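Local coordinates for free methionine-R-sulfoxide reductase (Saccharomyces cerevisiae, PDB 1F5M), which catalyses the thioredoxin-dependent reduction of the R-enantiomer of free methionine sulfoxide to methionine and takes part in protection against oxidative stress, at residues S36-L46 and K171-F179. Numbering follows the deposited sequence.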
loop_
_atom_site.group_PDB
_atom_site.type_symbol
_atom_site.label_atom_id
_atom_site.label_comp_id
_atom_site.label_asym_id
_atom_site.label_seq_id
_atom_site.Cartn_x
_atom_site.Cartn_y
_atom_site.Cartn_z
ATOM N N SER B 36 1.169 -8.278 13.075
ATOM C CA SER B 36 0.392 -7.229 13.764
ATOM C C SER B 36 0.454 -7.255 15.287
ATOM O O SER B 36 -0.062 -6.346 15.970
ATOM C CB SER B 36 -1.077 -7.311 13.333
ATOM O OG SER B 36 -1.679 -8.513 13.819
ATOM N N ASP B 37 1.093 -8.280 15.833
ATOM C CA ASP B 37 1.169 -8.391 17.282
ATOM C C ASP B 37 1.798 -7.191 17.953
ATOM O O ASP B 37 1.255 -6.671 18.937
ATOM C CB ASP B 37 1.953 -9.623 17.716
ATOM C CG ASP B 37 2.096 -9.691 19.244
ATOM O OD1 ASP B 37 1.047 -9.654 19.937
ATOM O OD2 ASP B 37 3.248 -9.751 19.747
ATOM N N GLY B 38 2.927 -6.752 17.410
ATOM C CA GLY B 38 3.656 -5.640 17.986
ATOM C C GLY B 38 3.117 -4.214 18.028
ATOM O O GLY B 38 3.730 -3.380 18.699
ATOM N N GLN B 39 2.032 -3.893 17.319
ATOM C CA GLN B 39 1.507 -2.526 17.358
ATOM C C GLN B 39 0.070 -2.497 16.905
ATOM O O GLN B 39 -0.370 -3.372 16.148
ATOM C CB GLN B 39 2.355 -1.542 16.512
ATOM C CG GLN B 39 2.495 -1.857 15.005
ATOM C CD GLN B 39 3.078 -3.230 14.742
ATOM O OE1 GLN B 39 2.381 -4.137 14.248
ATOM N NE2 GLN B 39 4.349 -3.409 15.066
ATOM N N VAL B 40 -0.673 -1.509 17.406
ATOM C CA VAL B 40 -2.067 -1.377 17.034
ATOM C C VAL B 40 -2.195 -0.399 15.871
ATOM O O VAL B 40 -3.271 -0.253 15.315
ATOM C CB VAL B 40 -2.950 -0.895 18.235
ATOM C CG1 VAL B 40 -2.744 -1.838 19.452
ATOM C CG2 VAL B 40 -2.615 0.556 18.607
ATOM N N ASN B 41 -1.098 0.259 15.492
ATOM C CA ASN B 41 -1.164 1.215 14.385
ATOM C C ASN B 41 -1.867 0.601 13.173
ATOM O O ASN B 41 -1.368 -0.359 12.543
ATOM C CB ASN B 41 0.232 1.711 13.989
ATOM C CG ASN B 41 0.155 2.838 12.982
ATOM O OD1 ASN B 41 0.024 2.610 11.774
ATOM N ND2 ASN B 41 0.181 4.072 13.481
ATOM N N TRP B 42 -3.005 1.164 12.809
ATOM C CA TRP B 42 -3.742 0.527 11.732
ATOM C C TRP B 42 -3.185 0.673 10.379
ATOM O O TRP B 42 -3.416 -0.213 9.538
ATOM C CB TRP B 42 -5.215 0.926 11.708
ATOM C CG TRP B 42 -5.503 2.322 11.287
ATOM C CD1 TRP B 42 -5.814 3.376 12.103
ATOM C CD2 TRP B 42 -5.633 2.805 9.938
ATOM N NE1 TRP B 42 -6.141 4.476 11.344
ATOM C CE2 TRP B 42 -6.038 4.151 10.015
ATOM C CE3 TRP B 42 -5.459 2.219 8.671
ATOM C CZ2 TRP B 42 -6.272 4.933 8.876
ATOM C CZ3 TRP B 42 -5.693 3.005 7.530
ATOM C CH2 TRP B 42 -6.095 4.346 7.648
ATOM N N VAL B 43 -2.435 1.749 10.138
ATOM C CA VAL B 43 -1.881 1.921 8.800
ATOM C C VAL B 43 -0.826 0.864 8.571
ATOM O O VAL B 43 -0.769 0.249 7.515
ATOM C CB VAL B 43 -1.244 3.341 8.579
ATOM C CG1 VAL B 43 -0.639 3.425 7.167
ATOM C CG2 VAL B 43 -2.321 4.435 8.707
ATOM N N CYS B 44 0.048 0.673 9.549
ATOM C CA CYS B 44 1.100 -0.316 9.428
ATOM C C CYS B 44 0.521 -1.712 9.207
ATOM O O CYS B 44 0.989 -2.479 8.341
ATOM C CB CYS B 44 1.944 -0.293 10.706
ATOM S SG CYS B 44 2.896 -1.762 11.080
ATOM N N ASN B 45 -0.467 -2.037 10.025
ATOM C CA ASN B 45 -1.096 -3.339 9.973
ATOM C C ASN B 45 -1.865 -3.570 8.673
ATOM O O ASN B 45 -1.769 -4.653 8.105
ATOM C CB ASN B 45 -1.998 -3.536 11.189
ATOM C CG ASN B 45 -1.203 -3.665 12.497
ATOM O OD1 ASN B 45 -0.041 -4.047 12.486
ATOM N ND2 ASN B 45 -1.840 -3.341 13.625
ATOM N N LEU B 46 -2.613 -2.576 8.179
ATOM C CA LEU B 46 -3.309 -2.810 6.910
ATOM C C LEU B 46 -2.370 -2.761 5.743
ATOM O O LEU B 46 -2.641 -3.371 4.730
ATOM C CB LEU B 46 -4.450 -1.804 6.659
ATOM C CG LEU B 46 -5.617 -1.869 7.620
ATOM C CD1 LEU B 46 -6.828 -1.129 7.053
ATOM C CD2 LEU B 46 -5.930 -3.322 7.903
ATOM N N LYS B 171 -11.885 -9.881 11.325
ATOM C CA LYS B 171 -12.018 -9.940 12.783
ATOM C C LYS B 171 -10.653 -9.753 13.486
ATOM O O LYS B 171 -10.563 -9.117 14.548
ATOM C CB LYS B 171 -12.672 -11.265 13.188
ATOM C CG LYS B 171 -14.152 -11.315 12.871
ATOM C CD LYS B 171 -14.717 -12.682 13.208
ATOM C CE LYS B 171 -16.197 -12.767 12.830
ATOM N NZ LYS B 171 -16.422 -12.447 11.364
ATOM N N LEU B 172 -9.605 -10.273 12.866
ATOM C CA LEU B 172 -8.254 -10.177 13.409
ATOM C C LEU B 172 -7.743 -8.747 13.313
ATOM O O LEU B 172 -6.891 -8.307 14.127
ATOM C CB LEU B 172 -7.281 -11.108 12.646
ATOM C CG LEU B 172 -7.349 -12.612 12.851
ATOM C CD1 LEU B 172 -6.272 -13.314 12.039
ATOM C CD2 LEU B 172 -7.188 -12.919 14.325
ATOM N N ILE B 173 -8.238 -8.033 12.307
ATOM C CA ILE B 173 -7.859 -6.648 12.079
ATOM C C ILE B 173 -8.543 -5.826 13.162
ATOM O O ILE B 173 -7.916 -4.965 13.809
ATOM C CB ILE B 173 -8.326 -6.185 10.662
ATOM C CG1 ILE B 173 -7.326 -6.699 9.622
ATOM C CG2 ILE B 173 -8.498 -4.664 10.595
ATOM C CD1 ILE B 173 -7.719 -6.457 8.200
ATOM N N ASN B 174 -9.826 -6.096 13.377
ATOM C CA ASN B 174 -10.562 -5.361 14.417
ATOM C C ASN B 174 -9.905 -5.495 15.805
ATOM O O ASN B 174 -9.826 -4.514 16.567
ATOM C CB ASN B 174 -11.986 -5.868 14.531
ATOM C CG ASN B 174 -12.708 -5.275 15.730
ATOM O OD1 ASN B 174 -13.227 -6.012 16.574
ATOM N ND2 ASN B 174 -12.752 -3.938 15.809
ATOM N N LYS B 175 -9.461 -6.708 16.139
ATOM C CA LYS B 175 -8.852 -6.961 17.448
ATOM C C LYS B 175 -7.418 -6.495 17.543
ATOM O O LYS B 175 -6.886 -6.340 18.647
ATOM C CB LYS B 175 -8.863 -8.459 17.782
ATOM C CG LYS B 175 -10.240 -9.098 17.757
ATOM C CD LYS B 175 -10.142 -10.509 17.159
ATOM C CE LYS B 175 -9.730 -11.563 18.185
ATOM N NZ LYS B 175 -10.856 -11.817 19.168
ATOM N N SER B 176 -6.772 -6.303 16.398
ATOM C CA SER B 176 -5.371 -5.914 16.394
ATOM C C SER B 176 -5.124 -4.451 16.097
ATOM O O SER B 176 -4.021 -3.929 16.330
ATOM C CB SER B 176 -4.597 -6.787 15.376
ATOM O OG SER B 176 -4.931 -6.474 14.030
ATOM N N CYS B 177 -6.125 -3.780 15.560
ATOM C CA CYS B 177 -5.945 -2.391 15.204
ATOM C C CYS B 177 -6.850 -1.486 15.994
ATOM O O CYS B 177 -7.926 -1.881 16.458
ATOM C CB CYS B 177 -6.239 -2.170 13.722
ATOM S SG CYS B 177 -5.306 -3.192 12.556
ATOM N N VAL B 178 -6.399 -0.253 16.140
ATOM C CA VAL B 178 -7.166 0.770 16.808
ATOM C C VAL B 178 -7.426 1.804 15.710
ATOM O O VAL B 178 -6.515 2.464 15.204
ATOM C CB VAL B 178 -6.385 1.412 17.962
ATOM C CG1 VAL B 178 -7.098 2.678 18.421
ATOM C CG2 VAL B 178 -6.286 0.440 19.142
ATOM N N PHE B 179 -8.674 1.921 15.309
ATOM C CA PHE B 179 -9.033 2.880 14.279
ATOM C C PHE B 179 -9.454 4.215 14.906
ATOM O O PHE B 179 -9.147 5.276 14.304
ATOM C CB PHE B 179 -10.164 2.303 13.438
ATOM C CG PHE B 179 -9.727 1.197 12.547
ATOM C CD1 PHE B 179 -9.840 -0.128 12.950
ATOM C CD2 PHE B 179 -9.151 1.481 11.312
ATOM C CE1 PHE B 179 -9.384 -1.163 12.130
ATOM C CE2 PHE B 179 -8.687 0.448 10.477
ATOM C CZ PHE B 179 -8.803 -0.867 10.881
HETATM O O HOH W 1 -1.983 -5.146 17.520
HETATM O O HOH W 2 -3.712 3.241 14.952
#
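Ser176 O has water 1 at 2.7 Å and a CA-H...O contact from Val40 CA at 3.3 Å; the same water lies equally close to Ser36 O, bridging the two carbonyls, though it has more acceptors around it than protons to give. Two residues on, Val178 N donates to Val40 O at 3.2 Å. A second water bridges the segments, accepting from Trp42 N and donating to Val178 O. Asn45 reaches back to Gln39 O with ND2, 2.9 Å and nearly straight at 174°, the carbonyl oxygen close to its amide plane; ND2 also makes a weak bond to Cys177 SG. In this GAF domain the contact ties the turn between helices 21-36 and 42-59 to the end of helix 160-176 and the C-terminal residues that follow, on the helical side of the antiparallel sheet. Trp42 and Phe179 form an offset stack, planes at 28°, with Phe179 CD2 over one indole face and Val43 CG2 over the other. Trp42 CG sits between its backbone N and carbonyl carbon (chi1 71°), which lays the five-membered ring against Phe179 and brings CD1 to 3.3 Å from Val178 O. Deeper in, Leu46 CD2 meets Ile173 CD1 at 3.6 Å, both side chains touching Phe69 of strand 64-72.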